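Local coordinates for MsStt7d protein (Micromonas, PDB 4IX4), which probably acts as a protein kinase that binds ATP and magnesium, the chain here comprising its kinase domain with ADP in the nucleotide cleft, at residues A82-C87 and L109-E114; M149-G154 and G182-I187; F33-R38 and N51-V56. All coordinates share one frame; numbering follows the deposited sequence.

Contact 1: A82-C87 and L109-E114. With ADP (adenosine-5'-diphosphate), chain F.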
loop_
_atom_site.group_PDB
_atom_site.type_symbol
_atom_site.label_atom_id
_atom_site.label_comp_id
_atom_site.label_asym_id
_atom_site.label_seq_id
_atom_site.Cartn_x
_atom_site.Cartn_y
_atom_site.Cartn_z
ATOM N N ALA B 82 -15.105 12.340 -8.741
ATOM C CA ALA B 82 -15.113 11.711 -10.061
ATOM C C ALA B 82 -16.396 10.909 -10.278
ATOM O O ALA B 82 -16.846 10.189 -9.389
ATOM C CB ALA B 82 -13.902 10.807 -10.239
ATOM N N ARG B 83 -16.970 11.026 -11.470
ATOM C CA ARG B 83 -18.209 10.335 -11.793
ATOM C C ARG B 83 -18.041 8.828 -11.694
ATOM O O ARG B 83 -17.184 8.254 -12.355
ATOM C CB ARG B 83 -18.670 10.709 -13.195
ATOM C CG ARG B 83 -19.918 9.967 -13.632
ATOM C CD ARG B 83 -20.616 10.665 -14.789
ATOM N NE ARG B 83 -19.771 10.822 -15.974
ATOM C CZ ARG B 83 -19.714 9.956 -16.984
ATOM N NH1 ARG B 83 -20.435 8.842 -16.955
ATOM N NH2 ARG B 83 -18.921 10.199 -18.019
ATOM N N PHE B 84 -18.880 8.205 -10.873
ATOM C CA PHE B 84 -18.809 6.770 -10.608
ATOM C C PHE B 84 -19.695 5.998 -11.580
ATOM O O PHE B 84 -20.899 6.257 -11.685
ATOM C CB PHE B 84 -19.219 6.496 -9.155
ATOM C CG PHE B 84 -19.213 5.043 -8.773
ATOM C CD1 PHE B 84 -18.065 4.278 -8.903
ATOM C CD2 PHE B 84 -20.351 4.445 -8.255
ATOM C CE1 PHE B 84 -18.063 2.939 -8.539
ATOM C CE2 PHE B 84 -20.347 3.102 -7.886
ATOM C CZ PHE B 84 -19.202 2.354 -8.027
ATOM N N MET B 85 -19.090 5.048 -12.292
ATOM C CA MET B 85 -19.784 4.317 -13.347
ATOM C C MET B 85 -20.178 2.901 -12.949
ATOM O O MET B 85 -20.798 2.192 -13.735
ATOM C CB MET B 85 -18.956 4.320 -14.638
ATOM C CG MET B 85 -18.683 5.736 -15.162
ATOM S SD MET B 85 -17.613 5.798 -16.615
ATOM C CE MET B 85 -18.742 5.151 -17.845
ATOM N N GLY B 86 -19.861 2.500 -11.721
ATOM C CA GLY B 86 -20.290 1.205 -11.218
ATOM C C GLY B 86 -19.161 0.214 -11.022
ATOM O O GLY B 86 -17.994 0.593 -10.899
ATOM N N CYS B 87 -19.520 -1.066 -10.987
ATOM C CA CYS B 87 -18.557 -2.137 -10.776
ATOM C C CYS B 87 -18.653 -3.170 -11.897
ATOM O O CYS B 87 -19.603 -3.167 -12.691
ATOM C CB CYS B 87 -18.817 -2.821 -9.432
ATOM S SG CYS B 87 -20.292 -3.882 -9.430
ATOM N N LEU B 109 -13.832 -1.506 -9.937
ATOM C CA LEU B 109 -14.652 -0.293 -9.946
ATOM C C LEU B 109 -14.266 0.578 -11.135
ATOM O O LEU B 109 -13.129 0.537 -11.598
ATOM C CB LEU B 109 -14.461 0.502 -8.655
ATOM C CG LEU B 109 -14.708 -0.272 -7.358
ATOM C CD1 LEU B 109 -14.579 0.650 -6.150
ATOM C CD2 LEU B 109 -16.087 -0.949 -7.392
ATOM N N MET B 110 -15.213 1.368 -11.631
ATOM C CA MET B 110 -14.967 2.186 -12.813
ATOM C C MET B 110 -15.507 3.596 -12.635
ATOM O O MET B 110 -16.590 3.793 -12.086
ATOM C CB MET B 110 -15.607 1.542 -14.049
ATOM C CG MET B 110 -15.193 2.164 -15.373
ATOM S SD MET B 110 -15.766 1.232 -16.813
ATOM C CE MET B 110 -17.509 1.610 -16.787
ATOM N N TRP B 111 -14.725 4.567 -13.094
ATOM C CA TRP B 111 -15.113 5.969 -13.064
ATOM C C TRP B 111 -14.789 6.587 -14.413
ATOM O O TRP B 111 -13.952 6.076 -15.163
ATOM C CB TRP B 111 -14.299 6.744 -12.028
ATOM C CG TRP B 111 -14.424 6.306 -10.611
ATOM C CD1 TRP B 111 -15.241 6.840 -9.656
ATOM C CD2 TRP B 111 -13.675 5.271 -9.964
ATOM N NE1 TRP B 111 -15.049 6.200 -8.455
ATOM C CE2 TRP B 111 -14.091 5.233 -8.618
ATOM C CE3 TRP B 111 -12.683 4.379 -10.393
ATOM C CZ2 TRP B 111 -13.560 4.333 -7.694
ATOM C CZ3 TRP B 111 -12.147 3.483 -9.469
ATOM C CH2 TRP B 111 -12.592 3.464 -8.139
ATOM N N ALA B 112 -15.417 7.721 -14.693
ATOM C CA ALA B 112 -15.014 8.539 -15.825
ATOM C C ALA B 112 -13.601 9.065 -15.587
ATOM O O ALA B 112 -13.246 9.442 -14.467
ATOM C CB ALA B 112 -15.968 9.705 -15.994
ATOM N N ASN B 113 -12.792 9.107 -16.639
ATOM C CA ASN B 113 -11.515 9.804 -16.553
ATOM C C ASN B 113 -11.796 11.308 -16.555
ATOM O O ASN B 113 -12.232 11.865 -17.568
ATOM C CB ASN B 113 -10.604 9.416 -17.718
ATOM C CG ASN B 113 -9.229 10.044 -17.616
ATOM O OD1 ASN B 113 -9.089 11.170 -17.153
ATOM N ND2 ASN B 113 -8.206 9.317 -18.050
ATOM N N GLU B 114 -11.579 11.955 -15.412
ATOM C CA GLU B 114 -11.949 13.361 -15.241
ATOM C C GLU B 114 -10.893 14.334 -15.760
ATOM O O GLU B 114 -11.133 15.540 -15.840
ATOM C CB GLU B 114 -12.238 13.653 -13.767
ATOM C CG GLU B 114 -13.451 12.896 -13.227
ATOM C CD GLU B 114 -14.782 13.439 -13.727
ATOM O OE1 GLU B 114 -14.813 14.521 -14.361
ATOM O OE2 GLU B 114 -15.810 12.780 -13.463
HETATM P PB ADP F . -0.949 7.035 -5.286
HETATM O O1B ADP F . -1.760 7.610 -4.156
HETATM O O2B ADP F . -0.655 8.017 -6.398
HETATM O O3B ADP F . 0.240 6.215 -4.832
HETATM P PA ADP F . -3.341 6.217 -6.554
HETATM O O1A ADP F . -3.965 7.386 -5.826
HETATM O O2A ADP F . -4.094 4.911 -6.712
HETATM O O3A ADP F . -1.890 5.903 -5.944
HETATM O "O5'" ADP F . -3.017 6.764 -8.029
HETATM C "C5'" ADP F . -4.055 6.652 -8.982
HETATM C "C4'" ADP F . -3.841 7.649 -10.104
HETATM O "O4'" ADP F . -4.999 7.527 -10.921
HETATM C "C3'" ADP F . -3.738 9.087 -9.620
HETATM O "O3'" ADP F . -2.596 9.732 -10.191
HETATM C "C2'" ADP F . -4.964 9.753 -10.187
HETATM O "O2'" ADP F . -4.667 11.054 -10.699
HETATM C "C1'" ADP F . -5.472 8.817 -11.277
HETATM N N9 ADP F . -6.944 8.810 -11.240
HETATM C C8 ADP F . -7.705 8.226 -10.294
HETATM N N7 ADP F . -9.022 8.434 -10.550
HETATM C C5 ADP F . -9.099 9.160 -11.680
HETATM C C6 ADP F . -10.182 9.708 -12.512
HETATM N N6 ADP F . -11.474 9.503 -12.158
HETATM N N1 ADP F . -9.833 10.411 -13.610
HETATM C C2 ADP F . -8.553 10.608 -13.967
HETATM N N3 ADP F . -7.510 10.128 -13.258
HETATM C C4 ADP F . -7.728 9.412 -12.132
HETATM O O HOH W 1 -17.777 13.098 -15.476
#
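Phe84 and Trp111 face each other across the antiparallel pairing of strands 84-90 and 106-112, at the edge of the N-lobe sheet of the protein kinase fold, where the second strand runs out into the hinge that holds adenine. This is the tightly packed part. Phe84 CD1 lies over one face of the indole, 3.6 Å from Trp111 NE1, and the two ring planes are inclined at 54°. Arg83 O accepts Ala112 N in the carbonyl plane and also lies at the indole edge; Trp111 NE1 is hydrogen-bonded to Asn70 OD1 of helix 59-76, and Phe84 meets Tyr71 edge-to-face. A classic beta bulge, Met85 and Gly86 both facing Met110, interrupts the ladder, and Met85 CB turns toward the partner strand, 3.7 Å from Met110 CE. The solvent side is essentially Arg83, whose exposed guanidinium lays one face over CB of buried Ala112, and water 1 joins Arg83 NE to OE2 of buried Glu114. That same oxygen takes Arg83 N on its anti side in a nearly straight bond (176°), while OE1 pairs with Lys185. An alanine in place of Glu114 would leave Arg83 N and Lys185 without this carboxylate and is likely to weaken the tie between the hinge and residues 82-83. Glu114 CG, turned by chi1 of -65° to stand opposite its own carbonyl carbon, packs on Ala82 CB. Adenine reads the hinge backbone: N6 of ADP donates to Ala112 O at 2.9 Å, and Glu114 N donates to N1 of ADP at 2.9 Å.

Contact 2: M149-G154 and G182-I187. With ADP (adenosine-5'-diphosphate), chain F.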
loop_
_atom_site.group_PDB
_atom_site.type_symbol
_atom_site.label_atom_id
_atom_site.label_comp_id
_atom_site.label_asym_id
_atom_site.label_seq_id
_atom_site.Cartn_x
_atom_site.Cartn_y
_atom_site.Cartn_z
ATOM N N MET B 149 -10.211 26.733 -3.513
ATOM C CA MET B 149 -10.694 26.502 -2.154
ATOM C C MET B 149 -12.211 26.632 -2.054
ATOM O O MET B 149 -12.841 25.930 -1.269
ATOM C CB MET B 149 -9.997 27.403 -1.126
ATOM C CG MET B 149 -8.524 27.070 -0.909
ATOM S SD MET B 149 -8.214 25.379 -0.347
ATOM C CE MET B 149 -9.078 25.356 1.227
ATOM N N ARG B 150 -12.794 27.535 -2.839
ATOM C CA ARG B 150 -14.241 27.661 -2.859
ATOM C C ARG B 150 -14.858 26.342 -3.324
ATOM O O ARG B 150 -15.826 25.849 -2.736
ATOM C CB ARG B 150 -14.669 28.813 -3.770
ATOM C CG ARG B 150 -16.164 29.068 -3.770
ATOM C CD ARG B 150 -16.540 30.171 -4.757
ATOM N NE ARG B 150 -16.027 31.481 -4.371
ATOM C CZ ARG B 150 -15.040 32.115 -4.999
ATOM N NH1 ARG B 150 -14.449 31.551 -6.045
ATOM N NH2 ARG B 150 -14.651 33.317 -4.581
ATOM N N GLU B 151 -14.273 25.761 -4.370
ATOM C CA GLU B 151 -14.758 24.493 -4.914
ATOM C C GLU B 151 -14.526 23.333 -3.948
ATOM O O GLU B 151 -15.435 22.539 -3.677
ATOM C CB GLU B 151 -14.118 24.231 -6.282
ATOM C CG GLU B 151 -14.607 25.247 -7.319
ATOM C CD GLU B 151 -13.808 25.277 -8.612
ATOM O OE1 GLU B 151 -14.127 26.129 -9.473
ATOM O OE2 GLU B 151 -12.868 24.467 -8.771
ATOM N N LEU B 152 -13.322 23.253 -3.398
ATOM C CA LEU B 152 -12.987 22.178 -2.469
ATOM C C LEU B 152 -13.830 22.244 -1.197
ATOM O O LEU B 152 -14.402 21.240 -0.770
ATOM C CB LEU B 152 -11.502 22.243 -2.100
ATOM C CG LEU B 152 -11.071 21.248 -1.014
ATOM C CD1 LEU B 152 -11.356 19.797 -1.443
ATOM C CD2 LEU B 152 -9.599 21.435 -0.665
ATOM N N LEU B 153 -13.902 23.421 -0.580
ATOM C CA LEU B 153 -14.652 23.543 0.662
ATOM C C LEU B 153 -16.146 23.288 0.423
ATOM O O LEU B 153 -16.828 22.679 1.257
ATOM C CB LEU B 153 -14.396 24.901 1.330
ATOM C CG LEU B 153 -12.980 25.116 1.887
ATOM C CD1 LEU B 153 -12.816 26.572 2.297
ATOM C CD2 LEU B 153 -12.646 24.175 3.055
ATOM N N GLY B 154 -16.649 23.736 -0.724
ATOM C CA GLY B 154 -18.039 23.508 -1.067
ATOM C C GLY B 154 -18.333 22.026 -1.179
ATOM O O GLY B 154 -19.334 21.526 -0.653
ATOM N N GLY B 182 -13.349 23.000 -15.829
ATOM C CA GLY B 182 -12.137 23.074 -15.027
ATOM C C GLY B 182 -12.359 22.986 -13.527
ATOM O O GLY B 182 -11.414 23.090 -12.738
ATOM N N VAL B 183 -13.607 22.785 -13.121
ATOM C CA VAL B 183 -13.946 22.717 -11.706
ATOM C C VAL B 183 -13.212 21.557 -11.042
ATOM O O VAL B 183 -13.038 20.492 -11.650
ATOM C CB VAL B 183 -15.478 22.556 -11.507
ATOM C CG1 VAL B 183 -15.963 21.196 -11.994
ATOM C CG2 VAL B 183 -15.866 22.794 -10.060
ATOM N N LEU B 184 -12.778 21.744 -9.802
ATOM C CA LEU B 184 -12.076 20.656 -9.105
ATOM C C LEU B 184 -13.037 19.549 -8.691
ATOM O O LEU B 184 -14.122 19.812 -8.190
ATOM C CB LEU B 184 -11.325 21.169 -7.876
ATOM C CG LEU B 184 -10.240 22.220 -8.112
ATOM C CD1 LEU B 184 -9.414 22.393 -6.842
ATOM C CD2 LEU B 184 -9.342 21.855 -9.285
ATOM N N LYS B 185 -12.615 18.306 -8.890
ATOM C CA LYS B 185 -13.337 17.155 -8.361
ATOM C C LYS B 185 -12.395 16.325 -7.503
ATOM O O LYS B 185 -11.214 16.169 -7.828
ATOM C CB LYS B 185 -13.893 16.289 -9.483
ATOM C CG LYS B 185 -14.979 16.975 -10.318
ATOM C CD LYS B 185 -15.559 16.032 -11.354
ATOM C CE LYS B 185 -16.516 16.767 -12.281
ATOM N NZ LYS B 185 -17.138 15.836 -13.274
ATOM N N LEU B 186 -12.922 15.789 -6.413
ATOM C CA LEU B 186 -12.163 14.879 -5.569
ATOM C C LEU B 186 -12.105 13.497 -6.194
ATOM O O LEU B 186 -13.059 13.055 -6.839
ATOM C CB LEU B 186 -12.815 14.779 -4.191
ATOM C CG LEU B 186 -12.520 15.979 -3.287
ATOM C CD1 LEU B 186 -13.606 16.164 -2.221
ATOM C CD2 LEU B 186 -11.131 15.858 -2.645
ATOM N N ILE B 187 -10.988 12.806 -5.985
ATOM C CA ILE B 187 -10.922 11.388 -6.312
ATOM C C ILE B 187 -10.509 10.605 -5.074
ATOM O O ILE B 187 -10.117 11.184 -4.052
ATOM C CB ILE B 187 -9.927 11.087 -7.458
ATOM C CG1 ILE B 187 -8.555 11.688 -7.146
ATOM C CG2 ILE B 187 -10.453 11.620 -8.785
ATOM C CD1 ILE B 187 -7.463 11.245 -8.112
HETATM P PB ADP F . -0.949 7.035 -5.286
HETATM O O1B ADP F . -1.760 7.610 -4.156
HETATM O O2B ADP F . -0.655 8.017 -6.398
HETATM O O3B ADP F . 0.240 6.215 -4.832
HETATM P PA ADP F . -3.341 6.217 -6.554
HETATM O O1A ADP F . -3.965 7.386 -5.826
HETATM O O2A ADP F . -4.094 4.911 -6.712
HETATM O O3A ADP F . -1.890 5.903 -5.944
HETATM O "O5'" ADP F . -3.017 6.764 -8.029
HETATM C "C5'" ADP F . -4.055 6.652 -8.982
HETATM C "C4'" ADP F . -3.841 7.649 -10.104
HETATM O "O4'" ADP F . -4.999 7.527 -10.921
HETATM C "C3'" ADP F . -3.738 9.087 -9.620
HETATM O "O3'" ADP F . -2.596 9.732 -10.191
HETATM C "C2'" ADP F . -4.964 9.753 -10.187
HETATM O "O2'" ADP F . -4.667 11.054 -10.699
HETATM C "C1'" ADP F . -5.472 8.817 -11.277
HETATM N N9 ADP F . -6.944 8.810 -11.240
HETATM C C8 ADP F . -7.705 8.226 -10.294
HETATM N N7 ADP F . -9.022 8.434 -10.550
HETATM C C5 ADP F . -9.099 9.160 -11.680
HETATM C C6 ADP F . -10.182 9.708 -12.512
HETATM N N6 ADP F . -11.474 9.503 -12.158
HETATM N N1 ADP F . -9.833 10.411 -13.610
HETATM C C2 ADP F . -8.553 10.608 -13.967
HETATM N N3 ADP F . -7.510 10.128 -13.258
HETATM C C4 ADP F . -7.728 9.412 -12.132
HETATM O O HOH W 2 -11.055 25.007 -10.776
#
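Glu151 on helix 141-161 supplies the polar link to strand 183-186: its OE2 accepts the backbone N-H of Leu184 at 2.9 Å. The bond is fairly straight at the hydrogen (165°), yet the donor stands above the carboxylate, 48° out of its plane. Water 2 gives a second hydrogen to OE2 and donates to Gly182 O, bridging the helix to the chain leading into the strand. The other oxygen, OE1, forms a salt bridge with Lys147 one turn earlier in the helix, so both carboxylate oxygens are engaged. With chi2 at 167° the glutamate chain runs extended, which carries the acid across to the strand.

Carbon atoms also pack against the acid: Val183 CG2 presses on the carboxylate carbon, 3.5 Å from Glu151 CD, and Leu184 CG lies 3.5 Å from Glu151 OE2. Deeper in, the apolar pair Leu152 CD1 and Leu186 CD2 meets at 4.1 Å, the two side chains crossing at about a right angle; Leu156 and Leu159 of the helix touch Leu186.

Past the strand, Ile187 turns to the nucleotide, its CD1 3.6 Å from C2' of ADP. The arrangement is that of the kinase C-lobe, where a small antiparallel hairpin, 174-177 with 183-186, packs on a long helix beneath the nucleotide cleft.

Contact 3: F33-R38 and N51-V56. With ADP (adenosine-5'-diphosphate), chain F.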
loop_
_atom_site.group_PDB
_atom_site.type_symbol
_atom_site.label_atom_id
_atom_site.label_comp_id
_atom_site.label_asym_id
_atom_site.label_seq_id
_atom_site.Cartn_x
_atom_site.Cartn_y
_atom_site.Cartn_z
ATOM N N PHE B 33 -4.722 -0.054 -1.085
ATOM C CA PHE B 33 -5.108 -1.462 -1.106
ATOM C C PHE B 33 -5.526 -1.897 -2.503
ATOM O O PHE B 33 -6.025 -3.004 -2.682
ATOM C CB PHE B 33 -6.286 -1.703 -0.156
ATOM C CG PHE B 33 -7.458 -0.790 -0.414
ATOM C CD1 PHE B 33 -8.379 -1.082 -1.406
ATOM C CD2 PHE B 33 -7.629 0.375 0.332
ATOM C CE1 PHE B 33 -9.455 -0.224 -1.658
ATOM C CE2 PHE B 33 -8.699 1.235 0.093
ATOM C CZ PHE B 33 -9.622 0.927 -0.906
ATOM N N GLY B 34 -5.354 -1.014 -3.484
ATOM C CA GLY B 34 -5.793 -1.300 -4.838
ATOM C C GLY B 34 -4.890 -0.696 -5.898
ATOM O O GLY B 34 -3.978 0.078 -5.584
ATOM N N THR B 35 -5.149 -1.052 -7.154
ATOM C CA THR B 35 -4.356 -0.588 -8.282
ATOM C C THR B 35 -5.274 0.024 -9.321
ATOM O O THR B 35 -6.333 -0.518 -9.610
ATOM C CB THR B 35 -3.597 -1.751 -8.937
ATOM O OG1 THR B 35 -2.874 -2.472 -7.931
ATOM C CG2 THR B 35 -2.640 -1.238 -9.999
ATOM N N VAL B 36 -4.867 1.170 -9.856
ATOM C CA VAL B 36 -5.679 1.932 -10.792
ATOM C C VAL B 36 -5.059 1.896 -12.194
ATOM O O VAL B 36 -3.844 2.052 -12.349
ATOM C CB VAL B 36 -5.822 3.391 -10.300
ATOM C CG1 VAL B 36 -6.498 4.248 -11.338
ATOM C CG2 VAL B 36 -6.597 3.431 -8.991
ATOM N N PHE B 37 -5.901 1.686 -13.204
ATOM C CA PHE B 37 -5.478 1.629 -14.603
ATOM C C PHE B 37 -6.358 2.546 -15.431
ATOM O O PHE B 37 -7.512 2.785 -15.076
ATOM C CB PHE B 37 -5.652 0.213 -15.167
ATOM C CG PHE B 37 -4.869 -0.832 -14.439
ATOM C CD1 PHE B 37 -3.619 -1.222 -14.896
ATOM C CD2 PHE B 37 -5.388 -1.446 -13.308
ATOM C CE1 PHE B 37 -2.898 -2.193 -14.231
ATOM C CE2 PHE B 37 -4.664 -2.425 -12.635
ATOM C CZ PHE B 37 -3.423 -2.795 -13.098
ATOM N N ARG B 38 -5.825 3.047 -16.539
ATOM C CA ARG B 38 -6.679 3.665 -17.547
ATOM C C ARG B 38 -7.393 2.569 -18.315
ATOM O O ARG B 38 -6.899 1.448 -18.427
ATOM C CB ARG B 38 -5.873 4.500 -18.536
ATOM C CG ARG B 38 -5.283 5.767 -17.961
ATOM C CD ARG B 38 -4.688 6.608 -19.073
ATOM N NE ARG B 38 -3.967 7.765 -18.556
ATOM C CZ ARG B 38 -2.683 7.751 -18.212
ATOM N NH1 ARG B 38 -1.977 6.634 -18.327
ATOM N NH2 ARG B 38 -2.104 8.854 -17.751
ATOM N N ASN B 51 -8.862 -2.255 -9.135
ATOM C CA ASN B 51 -9.098 -3.538 -8.484
ATOM C C ASN B 51 -8.334 -3.606 -7.162
ATOM O O ASN B 51 -7.596 -2.678 -6.836
ATOM C CB ASN B 51 -8.761 -4.713 -9.419
ATOM C CG ASN B 51 -7.268 -4.912 -9.617
ATOM O OD1 ASN B 51 -6.468 -4.009 -9.373
ATOM N ND2 ASN B 51 -6.890 -6.102 -10.085
ATOM N N ALA B 52 -8.528 -4.677 -6.392
ATOM C CA ALA B 52 -7.821 -4.832 -5.122
ATOM C C ALA B 52 -6.421 -5.391 -5.345
ATOM O O ALA B 52 -6.184 -6.125 -6.304
ATOM C CB ALA B 52 -8.595 -5.746 -4.187
ATOM N N LYS B 53 -5.498 -5.044 -4.453
ATOM C CA LYS B 53 -4.195 -5.715 -4.409
ATOM C C LYS B 53 -4.339 -7.096 -3.781
ATOM O O LYS B 53 -4.911 -7.241 -2.700
ATOM C CB LYS B 53 -3.180 -4.889 -3.619
ATOM C CG LYS B 53 -2.737 -3.631 -4.346
ATOM C CD LYS B 53 -1.864 -2.774 -3.454
ATOM C CE LYS B 53 -1.409 -1.510 -4.151
ATOM N NZ LYS B 53 -0.454 -0.736 -3.300
ATOM N N ALA B 54 -3.821 -8.111 -4.469
ATOM C CA ALA B 54 -3.930 -9.488 -3.994
ATOM C C ALA B 54 -3.129 -9.740 -2.716
ATOM O O ALA B 54 -3.393 -10.702 -1.988
ATOM C CB ALA B 54 -3.495 -10.457 -5.077
ATOM N N ASP B 55 -2.149 -8.885 -2.448
ATOM C CA ASP B 55 -1.222 -9.121 -1.349
ATOM C C ASP B 55 -1.567 -8.366 -0.071
ATOM O O ASP B 55 -0.840 -8.442 0.916
ATOM C CB ASP B 55 0.219 -8.823 -1.790
ATOM C CG ASP B 55 0.420 -7.383 -2.238
ATOM O OD1 ASP B 55 -0.515 -6.773 -2.783
ATOM O OD2 ASP B 55 1.536 -6.861 -2.057
ATOM N N VAL B 56 -2.681 -7.641 -0.095
ATOM C CA VAL B 56 -3.076 -6.821 1.041
ATOM C C VAL B 56 -4.262 -7.409 1.793
ATOM O O VAL B 56 -5.312 -7.692 1.209
ATOM C CB VAL B 56 -3.397 -5.386 0.589
ATOM C CG1 VAL B 56 -3.981 -4.579 1.746
ATOM C CG2 VAL B 56 -2.137 -4.744 0.032
HETATM P PB ADP F . -0.949 7.035 -5.286
HETATM O O1B ADP F . -1.760 7.610 -4.156
HETATM O O2B ADP F . -0.655 8.017 -6.398
HETATM O O3B ADP F . 0.240 6.215 -4.832
HETATM P PA ADP F . -3.341 6.217 -6.554
HETATM O O1A ADP F . -3.965 7.386 -5.826
HETATM O O2A ADP F . -4.094 4.911 -6.712
HETATM O O3A ADP F . -1.890 5.903 -5.944
HETATM O "O5'" ADP F . -3.017 6.764 -8.029
HETATM C "C5'" ADP F . -4.055 6.652 -8.982
HETATM C "C4'" ADP F . -3.841 7.649 -10.104
HETATM O "O4'" ADP F . -4.999 7.527 -10.921
HETATM C "C3'" ADP F . -3.738 9.087 -9.620
HETATM O "O3'" ADP F . -2.596 9.732 -10.191
HETATM C "C2'" ADP F . -4.964 9.753 -10.187
HETATM O "O2'" ADP F . -4.667 11.054 -10.699
HETATM C "C1'" ADP F . -5.472 8.817 -11.277
HETATM N N9 ADP F . -6.944 8.810 -11.240
HETATM C C8 ADP F . -7.705 8.226 -10.294
HETATM N N7 ADP F . -9.022 8.434 -10.550
HETATM C C5 ADP F . -9.099 9.160 -11.680
HETATM C C6 ADP F . -10.182 9.708 -12.512
HETATM N N6 ADP F . -11.474 9.503 -12.158
HETATM N N1 ADP F . -9.833 10.411 -13.610
HETATM C C2 ADP F . -8.553 10.608 -13.967
HETATM N N3 ADP F . -7.510 10.128 -13.258
HETATM C C4 ADP F . -7.728 9.412 -12.132
HETATM O O HOH W 3 -4.095 -4.896 -8.171
#
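A single water ties Thr35 to Asn51: water 3 sits 2.7 Å from Thr35 OG1 and donates to both Asn51 OD1 and Ala52 O, bridging two side chains that lie side by side on one sheet face. The threonine hydroxyl is placed beside its own backbone N (chi1 -51°), where it meets this water. Thr35 and Asn51 form a hydrogen-bonded antiparallel pair, Thr35 N to Asn51 O at 3.0 Å and Asn51 N to Thr35 O at 3.1 Å. Lys53 N extends the ladder with an almost straight bond of 2.8 Å to Phe33 O. Gly34 lies between, its CA 3.0 Å from Asn51 O, where a side-chain carbon would clash. The extended Lys53 chain runs along Phe33 and Gly34, with Lys53 CE 3.3 Å from Gly34 O, and its ammonium is held by same-chain carbonyls of Ser30, Gly31 and Asn32 and by Ser30 O of the second subunit.

Val36 CG1 reaches O4' of ADP at 3.6 Å. The pairing belongs to the hairpin of strands 34-41 and 45-52, whose first strand begins as the glycine-rich loop ends in the kinase N-lobe; Phe33 makes a cation-pi contact with Lys50 and packs on Ala59, Leu62 and Glu66 of helix 59-76.

How the contacts relate
From the N terminus, contact 3 comes first: residues 33-38 and 51-56 close the hairpin of strands 34-41 and 45-52. Contact 1 follows, 82-87 with 109-114 closing the next excursion at the edge of the same sheet, where strand 106-112 neighbours 45-52. Contact 2 then closes the longer path from helix 141-161 to strand 183-186 in the C-lobe. The three run in series, with no nesting or crossing. Contacts 1 and 2, with centres about 17 Å apart, touch directly through Glu114 with Lys185 and Ala82 with Leu186, tying the hinge and the segment leading into strand 84-90 to the C-lobe hairpin. Contact 3 touches neither, yet all three reach ADP.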